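Local coordinates for protein beta-mannosidase (PDB 4CVU) that probably releases beta-linked mannose from the non-reducing ends of sugar chains by hydrolysis, as a fungal enzyme of glycoside hydrolase family 2, at residues I435-G440 / N476-L481; Q321-I326 / Q343-F348. All blocks are in the same frame, centred on the assembly; numbering follows the deposited sequence.

Contact 1 (I435-G440 / N476-L481); sequences IADERG and NHHASL. With CD (cadmium ion), chain S; CD (cadmium ion), chain V.
The last turn of a helix meets a beta turn here: Asp-437 and Ser-480 bring their CA atoms within 4.7 Å, and the type I turn from His-478 to Leu-481 presents the backbone NH of Ser-480 to the helix. Asp-437 carries most of the contact. Its CG stands anti to the carbonyl carbon (chi1 -73°), which swings the carboxylate across to the turn. OD1 takes the backbone N of Ser-480 at 2.8 Å, on its anti side and out of the carboxylate plane, and OG of Ser-480 adds a weak bond to the same oxygen. OD2, met on its syn side, receives ND1 of His-478 at 2.7 Å in a nearly straight bond (177°); it lies in the imidazole plane, but the carboxylate is tilted, the two planes being 39° apart. One carboxylate thus links the ring and the turn to the helix and helps to set the ring's rotation. A water accepting from N of Ala-479 at 3.0 Å makes a weak bond to OD2 of Asp-437. With Asp-437 replaced by an alanine, Ser-480 N and His-478 ND1 would probably lose their acceptors and the imidazole would be held less firmly. CB of Ala-436 packs against CB of Ser-480 at 3.6 Å. NE2 of His-478 lies 3.1 Å from a hydrogen-bonded water that also ligates a cadmium ion, which His-477 NE2 and Asp-430 bind too. The end of helix 430-439 is thus pinned to the loop between helix 458-475 and strand 481-485, with Leu-443 of strand 442-446 touching Ala-436 and Ser-480.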
ATOM      1  N   ILE A 435      -1.440  32.510 -12.492  1.00 33.82           N
ATOM      2  CA  ILE A 435      -2.044  31.544 -13.364  1.00 33.21           C
ATOM      3  C   ILE A 435      -3.492  31.993 -13.621  1.00 33.62           C
ATOM      4  O   ILE A 435      -3.984  32.045 -14.748  1.00 33.84           O
ATOM      5  CB  ILE A 435      -1.983  30.149 -12.725  1.00 32.68           C
ATOM      6  CG1 ILE A 435      -0.525  29.640 -12.825  1.00 32.78           C
ATOM      7  CG2 ILE A 435      -2.893  29.185 -13.477  1.00 32.47           C
ATOM      8  CD1 ILE A 435      -0.178  28.528 -11.904  1.00 32.63           C
ATOM      9  N   ALA A 436      -4.159  32.351 -12.565  1.00 33.61           N
ATOM     10  CA  ALA A 436      -5.556  32.832 -12.704  1.00 33.79           C
ATOM     11  C   ALA A 436      -5.613  34.048 -13.623  1.00 35.48           C
ATOM     12  O   ALA A 436      -6.321  34.049 -14.625  1.00 35.95           O
ATOM     13  CB  ALA A 436      -6.082  33.156 -11.320  1.00 33.17           C
ATOM     14  N   ASP A 437      -4.801  35.061 -13.328  1.00 36.18           N
ATOM     15  CA  ASP A 437      -4.682  36.264 -14.163  1.00 37.83           C
ATOM     16  C   ASP A 437      -4.659  35.995 -15.666  1.00 39.07           C
ATOM     17  O   ASP A 437      -5.451  36.547 -16.436  1.00 39.18           O
ATOM     18  CB  ASP A 437      -3.361  36.994 -13.829  1.00 37.96           C
ATOM     19  CG  ASP A 437      -3.381  37.694 -12.525  1.00 38.43           C
ATOM     20  OD1 ASP A 437      -4.449  37.811 -11.877  1.00 37.05           O
ATOM     21  OD2 ASP A 437      -2.292  38.194 -12.137  1.00 38.41           O
ATOM     22  N   GLU A 438      -3.717  35.160 -16.093  1.00 39.08           N
ATOM     23  CA  GLU A 438      -3.500  34.939 -17.511  1.00 39.78           C
ATOM     24  C   GLU A 438      -4.519  34.051 -18.200  1.00 39.70           C
ATOM     25  O   GLU A 438      -4.708  34.171 -19.411  1.00 39.85           O
ATOM     26  CB  GLU A 438      -2.098  34.389 -17.736  1.00 39.45           C
ATOM     27  CG  GLU A 438      -1.923  32.986 -17.224  1.00 39.95           C
ATOM     28  CD  GLU A 438      -0.461  32.620 -17.058  1.00 42.02           C
ATOM     29  OE1 GLU A 438       0.388  33.505 -17.293  1.00 42.17           O
ATOM     30  OE2 GLU A 438      -0.155  31.483 -16.639  1.00 40.43           O
ATOM     31  N   ARG A 439      -5.167  33.163 -17.447  1.00 39.98           N
ATOM     32  CA  ARG A 439      -6.230  32.305 -17.959  1.00 39.12           C
ATOM     33  C   ARG A 439      -7.616  32.946 -17.860  1.00 39.59           C
ATOM     34  O   ARG A 439      -8.563  32.473 -18.488  1.00 40.06           O
ATOM     35  CB  ARG A 439      -6.273  30.981 -17.165  1.00 39.06           C
ATOM     36  CG  ARG A 439      -5.078  30.088 -17.410  1.00 39.26           C
ATOM     37  CD  ARG A 439      -5.079  28.914 -16.460  1.00 39.94           C
ATOM     38  NE  ARG A 439      -3.945  28.002 -16.674  1.00 40.26           N
ATOM     39  CZ  ARG A 439      -4.018  26.785 -17.220  1.00 40.71           C
ATOM     40  NH1 ARG A 439      -5.174  26.297 -17.669  1.00 40.75           N
ATOM     41  NH2 ARG A 439      -2.916  26.039 -17.312  1.00 40.68           N
ATOM     42  N   GLY A 440      -7.765  33.958 -17.026  1.00 38.58           N
ATOM     43  CA  GLY A 440      -9.077  34.610 -16.882  1.00 39.46           C
ATOM     44  C   GLY A 440     -10.076  33.986 -15.919  1.00 39.10           C
ATOM     45  O   GLY A 440     -11.293  34.044 -16.148  1.00 39.29           O
ATOM     46  N   ASN A 476      -3.192  42.954  -4.397  1.00 41.93           N
ATOM     47  CA  ASN A 476      -4.100  43.926  -5.003  1.00 41.05           C
ATOM     48  C   ASN A 476      -3.940  44.131  -6.510  1.00 41.21           C
ATOM     49  O   ASN A 476      -4.894  44.470  -7.190  1.00 39.91           O
ATOM     50  CB  ASN A 476      -3.969  45.299  -4.325  1.00 42.89           C
ATOM     51  CG  ASN A 476      -5.147  46.177  -4.618  1.00 42.63           C
ATOM     52  OD1 ASN A 476      -6.264  45.900  -4.196  1.00 42.43           O
ATOM     53  ND2 ASN A 476      -4.917  47.215  -5.387  1.00 43.80           N
ATOM     54  N   HIS A 477      -2.732  43.920  -7.018  1.00 40.62           N
ATOM     55  CA  HIS A 477      -2.453  44.165  -8.429  1.00 42.60           C
ATOM     56  C   HIS A 477      -2.886  43.068  -9.394  1.00 43.20           C
ATOM     57  O   HIS A 477      -2.752  43.235 -10.604  1.00 42.28           O
ATOM     58  CB  HIS A 477      -0.946  44.337  -8.609  1.00 44.25           C
ATOM     59  CG  HIS A 477      -0.185  43.070  -8.477  1.00 45.22           C
ATOM     60  ND1 HIS A 477       0.177  42.310  -9.571  1.00 47.34           N
ATOM     61  CD2 HIS A 477       0.270  42.407  -7.390  1.00 45.59           C
ATOM     62  CE1 HIS A 477       0.843  41.245  -9.165  1.00 45.80           C
ATOM     63  NE2 HIS A 477       0.906  41.279  -7.851  1.00 46.84           N
ATOM     64  N   HIS A 478      -3.316  41.919  -8.853  1.00 41.35           N
ATOM     65  CA  HIS A 478      -3.742  40.797  -9.682  1.00 39.96           C
ATOM     66  C   HIS A 478      -5.090  41.045 -10.302  1.00 38.82           C
ATOM     67  O   HIS A 478      -6.070  41.248  -9.577  1.00 39.30           O
ATOM     68  CB  HIS A 478      -3.788  39.520  -8.842  1.00 38.52           C
ATOM     69  CG  HIS A 478      -2.438  38.983  -8.520  1.00 38.59           C
ATOM     70  ND1 HIS A 478      -1.619  38.443  -9.485  1.00 39.95           N
ATOM     71  CD2 HIS A 478      -1.748  38.927  -7.364  1.00 39.20           C
ATOM     72  CE1 HIS A 478      -0.499  38.031  -8.928  1.00 40.05           C
ATOM     73  NE2 HIS A 478      -0.533  38.344  -7.649  1.00 40.38           N
ATOM     74  N   ALA A 479      -5.161  41.002 -11.639  1.00 39.28           N
ATOM     75  CA  ALA A 479      -6.460  41.195 -12.325  1.00 39.58           C
ATOM     76  C   ALA A 479      -7.511  40.133 -11.978  1.00 41.74           C
ATOM     77  O   ALA A 479      -8.715  40.415 -11.991  1.00 40.48           O
ATOM     78  CB  ALA A 479      -6.269  41.265 -13.818  1.00 40.13           C
ATOM     79  N   SER A 480      -7.050  38.927 -11.624  1.00 40.93           N
ATOM     80  CA  SER A 480      -7.972  37.832 -11.246  1.00 40.36           C
ATOM     81  C   SER A 480      -8.696  38.074  -9.904  1.00 39.40           C
ATOM     82  O   SER A 480      -9.758  37.512  -9.663  1.00 40.65           O
ATOM     83  CB  SER A 480      -7.187  36.536 -11.172  1.00 39.06           C
ATOM     84  OG  SER A 480      -6.476  36.515  -9.963  1.00 40.87           O
ATOM     85  N   LEU A 481      -8.129  38.900  -9.033  1.00 38.27           N
ATOM     86  CA  LEU A 481      -8.681  39.120  -7.707  1.00 39.14           C
ATOM     87  C   LEU A 481     -10.027  39.785  -7.870  1.00 38.95           C
ATOM     88  O   LEU A 481     -10.140  40.798  -8.534  1.00 38.96           O
ATOM     89  CB  LEU A 481      -7.747  39.993  -6.859  1.00 39.73           C
ATOM     90  CG  LEU A 481      -8.275  40.432  -5.483  1.00 41.52           C
ATOM     91  CD1 LEU A 481      -8.554  39.224  -4.597  1.00 40.44           C
ATOM     92  CD2 LEU A 481      -7.304  41.401  -4.782  1.00 41.45           C
TER
HETATM   93 CD    CD S1014       2.585  39.584  -6.426  1.00 76.45          CD
HETATM   94 CD    CD V1017       2.194  31.559 -16.622  1.00 81.63          CD
HETATM   95  O   HOH W   1      -2.478  40.799 -12.984  1.00 41.57           O
HETATM   96  O   HOH W   2       1.011  38.451  -4.930  1.00 35.19           O
HETATM   97  O   HOH W   3       5.168  39.577  -7.114  1.00 53.53           O
HETATM   98  O   HOH W   4       4.513  31.938 -17.251  1.00 60.17           O

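Contact 2 (Q321-I326 / Q343-F348)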
ATOM      1  N   GLN A 321      -7.562  38.309 -22.198  1.00 47.05           N
ATOM      2  CA  GLN A 321      -6.944  38.424 -20.901  1.00 47.16           C
ATOM      3  C   GLN A 321      -5.753  39.377 -20.997  1.00 47.60           C
ATOM      4  O   GLN A 321      -4.624  39.030 -20.694  1.00 47.29           O
ATOM      5  CB  GLN A 321      -6.570  37.033 -20.362  1.00 47.80           C
ATOM      6  CG  GLN A 321      -7.810  36.249 -19.930  1.00 46.04           C
ATOM      7  CD  GLN A 321      -8.642  35.797 -21.107  1.00 44.14           C
ATOM      8  OE1 GLN A 321      -8.124  35.126 -21.993  1.00 45.63           O
ATOM      9  NE2 GLN A 321      -9.926  36.148 -21.120  1.00 42.85           N
ATOM     10  N   GLN A 322      -6.048  40.611 -21.402  1.00 49.66           N
ATOM     11  CA  GLN A 322      -5.022  41.627 -21.600  1.00 48.10           C
ATOM     12  C   GLN A 322      -4.325  41.970 -20.293  1.00 45.57           C
ATOM     13  O   GLN A 322      -4.961  42.391 -19.333  1.00 43.97           O
ATOM     14  CB  GLN A 322      -5.645  42.896 -22.179  1.00 50.44           C
ATOM     15  CG  GLN A 322      -4.628  43.969 -22.551  1.00 51.36           C
ATOM     16  CD  GLN A 322      -3.796  43.583 -23.768  1.00 52.67           C
ATOM     17  OE1 GLN A 322      -4.341  43.311 -24.839  1.00 53.40           O
ATOM     18  NE2 GLN A 322      -2.468  43.569 -23.606  1.00 53.04           N
ATOM     19  N   LEU A 323      -3.015  41.812 -20.280  1.00 45.38           N
ATOM     20  CA  LEU A 323      -2.220  42.164 -19.115  1.00 48.48           C
ATOM     21  C   LEU A 323      -1.093  43.089 -19.553  1.00 49.62           C
ATOM     22  O   LEU A 323      -0.733  43.100 -20.721  1.00 49.06           O
ATOM     23  CB  LEU A 323      -1.642  40.906 -18.432  1.00 45.91           C
ATOM     24  CG  LEU A 323      -2.728  39.991 -17.870  1.00 46.26           C
ATOM     25  CD1 LEU A 323      -2.103  38.689 -17.423  1.00 47.43           C
ATOM     26  CD2 LEU A 323      -3.498  40.664 -16.723  1.00 45.79           C
ATOM     27  N   TYR A 324      -0.523  43.808 -18.584  1.00 48.49           N
ATOM     28  CA  TYR A 324       0.588  44.697 -18.830  1.00 50.61           C
ATOM     29  C   TYR A 324       1.629  44.550 -17.736  1.00 50.19           C
ATOM     30  O   TYR A 324       1.277  44.315 -16.593  1.00 49.42           O
ATOM     31  CB  TYR A 324       0.093  46.162 -18.859  1.00 50.15           C
ATOM     32  CG  TYR A 324      -0.835  46.523 -20.003  1.00 51.84           C
ATOM     33  CD1 TYR A 324      -0.325  46.903 -21.241  1.00 55.50           C
ATOM     34  CD2 TYR A 324      -2.218  46.562 -19.831  1.00 50.72           C
ATOM     35  CE1 TYR A 324      -1.160  47.259 -22.291  1.00 54.50           C
ATOM     36  CE2 TYR A 324      -3.058  46.910 -20.865  1.00 52.58           C
ATOM     37  CZ  TYR A 324      -2.526  47.270 -22.097  1.00 53.22           C
ATOM     38  OH  TYR A 324      -3.356  47.613 -23.126  1.00 53.69           O
ATOM     39  N   ASN A 325       2.901  44.716 -18.083  1.00 51.47           N
ATOM     40  CA  ASN A 325       3.952  44.860 -17.086  1.00 53.89           C
ATOM     41  C   ASN A 325       4.144  46.341 -16.709  1.00 57.19           C
ATOM     42  O   ASN A 325       4.247  47.195 -17.577  1.00 58.24           O
ATOM     43  CB  ASN A 325       5.263  44.242 -17.577  1.00 55.73           C
ATOM     44  CG  ASN A 325       5.193  42.705 -17.672  1.00 60.17           C
ATOM     45  OD1 ASN A 325       4.284  42.076 -17.117  1.00 58.27           O
ATOM     46  ND2 ASN A 325       6.166  42.095 -18.351  1.00 60.87           N
ATOM     47  N   ILE A 326       4.168  46.621 -15.413  1.00 56.90           N
ATOM     48  CA  ILE A 326       4.423  47.938 -14.889  1.00 58.00           C
ATOM     49  C   ILE A 326       5.671  47.831 -14.045  1.00 59.73           C
ATOM     50  O   ILE A 326       5.686  47.107 -13.041  1.00 57.82           O
ATOM     51  CB  ILE A 326       3.227  48.526 -14.089  1.00 58.53           C
ATOM     52  CG1 ILE A 326       3.599  49.876 -13.448  1.00 62.70           C
ATOM     53  CG2 ILE A 326       2.736  47.595 -13.004  1.00 60.00           C
ATOM     54  CD1 ILE A 326       2.413  50.657 -12.901  1.00 61.95           C
ATOM     55  N   GLN A 343       8.624  45.452 -10.128  1.00 55.98           N
ATOM     56  CA  GLN A 343       7.849  45.093 -11.299  1.00 55.17           C
ATOM     57  C   GLN A 343       6.717  44.141 -10.930  1.00 53.43           C
ATOM     58  O   GLN A 343       6.925  43.192 -10.206  1.00 54.69           O
ATOM     59  CB  GLN A 343       8.758  44.444 -12.326  1.00 58.12           C
ATOM     60  CG  GLN A 343       8.063  44.113 -13.628  1.00 62.38           C
ATOM     61  CD  GLN A 343       9.032  43.570 -14.659  1.00 68.75           C
ATOM     62  OE1 GLN A 343      10.205  43.969 -14.703  1.00 78.25           O
ATOM     63  NE2 GLN A 343       8.553  42.660 -15.498  1.00 68.31           N
ATOM     64  N   ARG A 344       5.522  44.437 -11.418  1.00 51.73           N
ATOM     65  CA  ARG A 344       4.371  43.573 -11.301  1.00 49.78           C
ATOM     66  C   ARG A 344       3.674  43.417 -12.655  1.00 47.73           C
ATOM     67  O   ARG A 344       3.827  44.255 -13.545  1.00 49.92           O
ATOM     68  CB  ARG A 344       3.401  44.163 -10.268  1.00 47.80           C
ATOM     69  CG  ARG A 344       3.917  44.155  -8.825  1.00 47.53           C
ATOM     70  CD  ARG A 344       4.241  42.759  -8.323  1.00 46.65           C
ATOM     71  NE  ARG A 344       4.561  42.717  -6.900  1.00 45.45           N
ATOM     72  CZ  ARG A 344       5.779  42.829  -6.378  1.00 44.75           C
ATOM     73  NH1 ARG A 344       6.833  43.005  -7.134  1.00 46.27           N
ATOM     74  NH2 ARG A 344       5.941  42.753  -5.072  1.00 45.37           N
ATOM     75  N   ARG A 345       2.887  42.358 -12.804  1.00 46.05           N
ATOM     76  CA  ARG A 345       2.019  42.219 -13.973  1.00 44.78           C
ATOM     77  C   ARG A 345       0.584  42.565 -13.570  1.00 43.52           C
ATOM     78  O   ARG A 345       0.067  42.066 -12.580  1.00 44.17           O
ATOM     79  CB  ARG A 345       2.124  40.819 -14.580  1.00 44.50           C
ATOM     80  CG  ARG A 345       1.317  40.676 -15.866  1.00 46.21           C
ATOM     81  CD  ARG A 345       1.572  39.376 -16.615  1.00 47.42           C
ATOM     82  NE  ARG A 345       1.071  38.220 -15.885  1.00 46.92           N
ATOM     83  CZ  ARG A 345       1.091  36.960 -16.307  1.00 47.20           C
ATOM     84  NH1 ARG A 345       1.576  36.653 -17.499  1.00 47.28           N
ATOM     85  NH2 ARG A 345       0.588  36.002 -15.529  1.00 45.23           N
ATOM     86  N   VAL A 346      -0.046  43.443 -14.332  1.00 44.05           N
ATOM     87  CA  VAL A 346      -1.347  44.009 -13.959  1.00 44.27           C
ATOM     88  C   VAL A 346      -2.377  43.973 -15.090  1.00 42.93           C
ATOM     89  O   VAL A 346      -2.048  43.724 -16.228  1.00 43.06           O
ATOM     90  CB  VAL A 346      -1.175  45.478 -13.465  1.00 44.64           C
ATOM     91  CG1 VAL A 346      -0.176  45.532 -12.322  1.00 43.29           C
ATOM     92  CG2 VAL A 346      -0.717  46.408 -14.589  1.00 46.53           C
ATOM     93  N   GLY A 347      -3.630  44.265 -14.754  1.00 44.14           N
ATOM     94  CA  GLY A 347      -4.698  44.409 -15.741  1.00 43.67           C
ATOM     95  C   GLY A 347      -5.531  45.653 -15.478  1.00 46.04           C
ATOM     96  O   GLY A 347      -5.613  46.137 -14.333  1.00 45.48           O
ATOM     97  N   PHE A 348      -6.126  46.178 -16.541  1.00 46.13           N
ATOM     98  CA  PHE A 348      -7.063  47.272 -16.455  1.00 46.55           C
ATOM     99  C   PHE A 348      -8.453  46.707 -16.550  1.00 45.78           C
ATOM    100  O   PHE A 348      -8.882  46.282 -17.615  1.00 47.96           O
ATOM    101  CB  PHE A 348      -6.815  48.300 -17.574  1.00 47.51           C
ATOM    102  CG  PHE A 348      -5.563  49.083 -17.389  1.00 48.15           C
ATOM    103  CD1 PHE A 348      -4.346  48.579 -17.818  1.00 49.01           C
ATOM    104  CD2 PHE A 348      -5.595  50.337 -16.774  1.00 48.84           C
ATOM    105  CE1 PHE A 348      -3.181  49.319 -17.640  1.00 50.54           C
ATOM    106  CE2 PHE A 348      -4.444  51.068 -16.586  1.00 49.29           C
ATOM    107  CZ  PHE A 348      -3.236  50.561 -17.020  1.00 50.48           C
TER
HETATM  108  O   HOH W   5      -5.807  45.169 -19.137  1.00 42.64           O
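Arg-345 leaves its strand extended through CD and then bends at chi3 (68°), bringing the guanidinium alongside Leu-323, whose CG is anti to its own carbonyl carbon. CD1 of Leu-323 consequently sits over one face of the guanidinium, toward its rim, 3.6 Å from NE of Arg-345. The aliphatic part of the arginine is used as well: Asn-325 OD1 lies 3.5 Å from CG of Arg-345, across the non-hydrogen-bonded pair these two residues form. The hydrogen-bonded pairs on either side, Tyr-324 with Val-346 and Ile-326 with Arg-344, each exchange two backbone bonds. In the first, N of Val-346 reaches O of Tyr-324 at 2.8 Å, almost straight at 173°. Behind them, on the face carrying Tyr-324, Ile-326 and Val-346, the CG2 methyl of Ile-326 meets CG1 of Val-346 at 3.6 Å. Past the end of the pairing, CD2 of Tyr-324 comes to the edge of the Phe-348 ring, 3.6 Å from CD1, with the ring planes at 82°. A water bridges the separating backbones there, donating to O of Gln-322 and accepting from N of Phe-348 at 2.8 Å. This is the hairpin of strands 324-332 and 340-346 at one end of the Ig-like sheet. Its faces differ in chemistry. The largely apolar one, where Arg-344 also starts but leads its end away, packs Val-346 on Ile-233 and Ile-326 on Ile-274; the OH of Tyr-324 bonds to N of Lys-311. The face with Asn-325 and Arg-345 is polar: Leu-323 CD1 covers part of one guanidinium face, and pairing with Glu-438, itself a cadmium ligand, is consistent with this arginine helping to hold the sheet against helix 430-439.

How the contacts relate
The two contacts come in series along the chain, contact 2 closing before contact 1 opens, and their centres lie 9 Å apart. They share no sheet: contact 2 is in the antiparallel Ig-like sheet, where 340-346 is an outermost strand, whereas contact 1 belongs to the helices and parallel strands consistent with the family 2 (alpha/beta)-barrel. They nevertheless touch. Arg-345 reaches across twice, with NH2 in a salt bridge 3.1 Å from OE1 of Glu-438 and its backbone O 3.0 Å from ND1 of His-477, a probable hydrogen bond. One sheet-edge residue thereby ties the Ig-like domain to both segments of contact 1.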